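Local structure of PadR family transcriptional regulator (Listeria monocytogenes, 6ABQ) at residues M21-I26 against Y82-A87. The protein probably binds DNA as a dimeric PadR-family transcription factor, LftR, whose regulation is thought to respond to a ligand. Sequence-based numbering, arbitrary orientation.
Sequences MILERI and YTLSPA
Ile26 meets strand 78-84 through CB and both of its methyl groups. CB lies 4.0 Å from CD2 of Leu84. The branch methyl CG2, anti to the backbone N, goes straight at the strand backbone: it stands 3.4 Å from Tyr82 O and 3.6 Å from Thr83 C, with Leu84 CD2 also against it. The other branch, CG1, swings beside the backbone N (chi1 -60°) and extends to CD1, whose neighbour is CB of Tyr82 at 4.1 Å; beyond that CB the tyrosine ring leads away, its OH hydrogen-bonded to Glu61. The axes of helix segment 21-26 and strand segment 82-84 lie at 93°; helix 17-27 belongs to the winged helix-turn-helix domain, and 78-84 is the second strand of its wing hairpin. One turn back, Leu23 crosses Leu84 at about a right angle, methyl to methyl, CD2 to CD2 at 3.7 Å, while its side chain also touches Leu92 of helix 86-110. No direct hydrogen bond joins helix and strand here; a water does the job, donating to Ile26 O (2.9 Å) and accepting from Leu84 N (2.8 Å), which gives both backbone groups a polar partner beside the apolar cluster.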
loop_
_atom_site.group_PDB
_atom_site.type_symbol
_atom_site.label_atom_id
_atom_site.label_comp_id
_atom_site.label_asym_id
_atom_site.label_seq_id
_atom_site.Cartn_x
_atom_site.Cartn_y
_atom_site.Cartn_z
ATOM N N MET B 21 -0.268 10.211 -3.355
ATOM C CA MET B 21 -0.667 11.284 -2.437
ATOM C C MET B 21 0.189 12.529 -2.618
ATOM O O MET B 21 -0.342 13.642 -2.695
ATOM C CB MET B 21 -0.626 10.814 -0.973
ATOM C CG MET B 21 -1.640 9.741 -0.588
ATOM S SD MET B 21 -3.348 10.251 -0.842
ATOM C CE MET B 21 -3.633 9.726 -2.530
ATOM N N ILE B 22 1.501 12.319 -2.709
ATOM C CA ILE B 22 2.473 13.400 -2.854
ATOM C C ILE B 22 2.281 14.121 -4.195
ATOM O O ILE B 22 2.186 15.348 -4.217
ATOM C CB ILE B 22 3.924 12.899 -2.616
ATOM C CG1 ILE B 22 4.062 12.424 -1.158
ATOM C CG2 ILE B 22 4.935 14.004 -2.917
ATOM C CD1 ILE B 22 5.328 11.668 -0.818
ATOM N N LEU B 23 2.183 13.355 -5.286
ATOM C CA LEU B 23 1.854 13.900 -6.604
ATOM C C LEU B 23 0.547 14.713 -6.580
ATOM O O LEU B 23 0.496 15.813 -7.144
ATOM C CB LEU B 23 1.794 12.788 -7.676
ATOM C CG LEU B 23 3.081 12.080 -8.138
ATOM C CD1 LEU B 23 2.750 10.862 -8.991
ATOM C CD2 LEU B 23 4.030 12.998 -8.891
ATOM N N GLU B 24 -0.481 14.181 -5.909
ATOM C CA GLU B 24 -1.764 14.881 -5.728
ATOM C C GLU B 24 -1.613 16.217 -5.002
ATOM O O GLU B 24 -2.180 17.213 -5.437
ATOM C CB GLU B 24 -2.796 13.982 -5.025
ATOM C CG GLU B 24 -4.152 14.636 -4.753
ATOM C CD GLU B 24 -5.008 14.855 -6.000
ATOM O OE1 GLU B 24 -4.919 14.080 -6.973
ATOM O OE2 GLU B 24 -5.794 15.817 -6.000
ATOM N N ARG B 25 -0.845 16.228 -3.911
ATOM C CA ARG B 25 -0.551 17.449 -3.163
ATOM C C ARG B 25 0.240 18.462 -4.013
ATOM O O ARG B 25 -0.075 19.657 -3.997
ATOM C CB ARG B 25 0.182 17.124 -1.849
ATOM C CG ARG B 25 0.689 18.328 -1.049
ATOM C CD ARG B 25 -0.441 19.247 -0.588
ATOM N NE ARG B 25 0.058 20.508 -0.050
ATOM C CZ ARG B 25 0.364 21.586 -0.776
ATOM N NH1 ARG B 25 0.220 21.591 -2.095
ATOM N NH2 ARG B 25 0.813 22.676 -0.169
ATOM N N ILE B 26 1.241 17.977 -4.751
ATOM C CA ILE B 26 2.048 18.832 -5.645
ATOM C C ILE B 26 1.196 19.439 -6.780
ATOM O O ILE B 26 1.372 20.616 -7.129
ATOM C CB ILE B 26 3.319 18.100 -6.170
ATOM C CG1 ILE B 26 4.222 17.671 -4.998
ATOM C CG2 ILE B 26 4.123 18.990 -7.110
ATOM C CD1 ILE B 26 5.388 16.763 -5.374
ATOM N N TYR B 82 8.497 22.129 -5.600
ATOM C CA TYR B 82 8.140 21.166 -6.621
ATOM C C TYR B 82 6.796 21.511 -7.236
ATOM O O TYR B 82 5.847 21.839 -6.517
ATOM C CB TYR B 82 8.130 19.750 -6.036
ATOM C CG TYR B 82 9.503 19.269 -5.597
ATOM C CD1 TYR B 82 10.086 19.725 -4.401
ATOM C CD2 TYR B 82 10.231 18.375 -6.386
ATOM C CE1 TYR B 82 11.346 19.294 -4.007
ATOM C CE2 TYR B 82 11.493 17.932 -5.998
ATOM C CZ TYR B 82 12.041 18.392 -4.814
ATOM O OH TYR B 82 13.276 17.957 -4.436
ATOM N N THR B 83 6.749 21.477 -8.570
ATOM C CA THR B 83 5.497 21.493 -9.338
ATOM C C THR B 83 5.447 20.247 -10.224
ATOM O O THR B 83 6.482 19.610 -10.454
ATOM C CB THR B 83 5.340 22.762 -10.199
ATOM O OG1 THR B 83 6.546 23.003 -10.943
ATOM C CG2 THR B 83 5.020 23.961 -9.324
ATOM N N LEU B 84 4.261 19.881 -10.709
ATOM C CA LEU B 84 4.164 18.762 -11.645
ATOM C C LEU B 84 4.581 19.170 -13.055
ATOM O O LEU B 84 4.210 20.235 -13.540
ATOM C CB LEU B 84 2.757 18.149 -11.672
ATOM C CG LEU B 84 2.154 17.414 -10.466
ATOM C CD1 LEU B 84 0.900 16.679 -10.917
ATOM C CD2 LEU B 84 3.120 16.436 -9.804
ATOM N N SER B 85 5.376 18.311 -13.689
ATOM C CA SER B 85 5.626 18.382 -15.121
ATOM C C SER B 85 4.403 17.767 -15.820
ATOM O O SER B 85 3.597 17.103 -15.149
ATOM C CB SER B 85 6.912 17.618 -15.467
ATOM O OG SER B 85 6.746 16.214 -15.360
ATOM N N PRO B 86 4.244 17.985 -17.153
ATOM C CA PRO B 86 3.132 17.311 -17.855
ATOM C C PRO B 86 3.085 15.788 -17.647
ATOM O O PRO B 86 1.987 15.238 -17.493
ATOM C CB PRO B 86 3.381 17.673 -19.322
ATOM C CG PRO B 86 3.966 19.045 -19.232
ATOM C CD PRO B 86 4.864 19.017 -18.015
ATOM N N ALA B 87 4.257 15.141 -17.611
ATOM C CA ALA B 87 4.381 13.716 -17.282
ATOM C C ALA B 87 3.854 13.369 -15.873
ATOM O O ALA B 87 3.237 12.317 -15.690
ATOM C CB ALA B 87 5.819 13.244 -17.452
HETATM O O HOH W 1 2.006 21.316 -9.891
#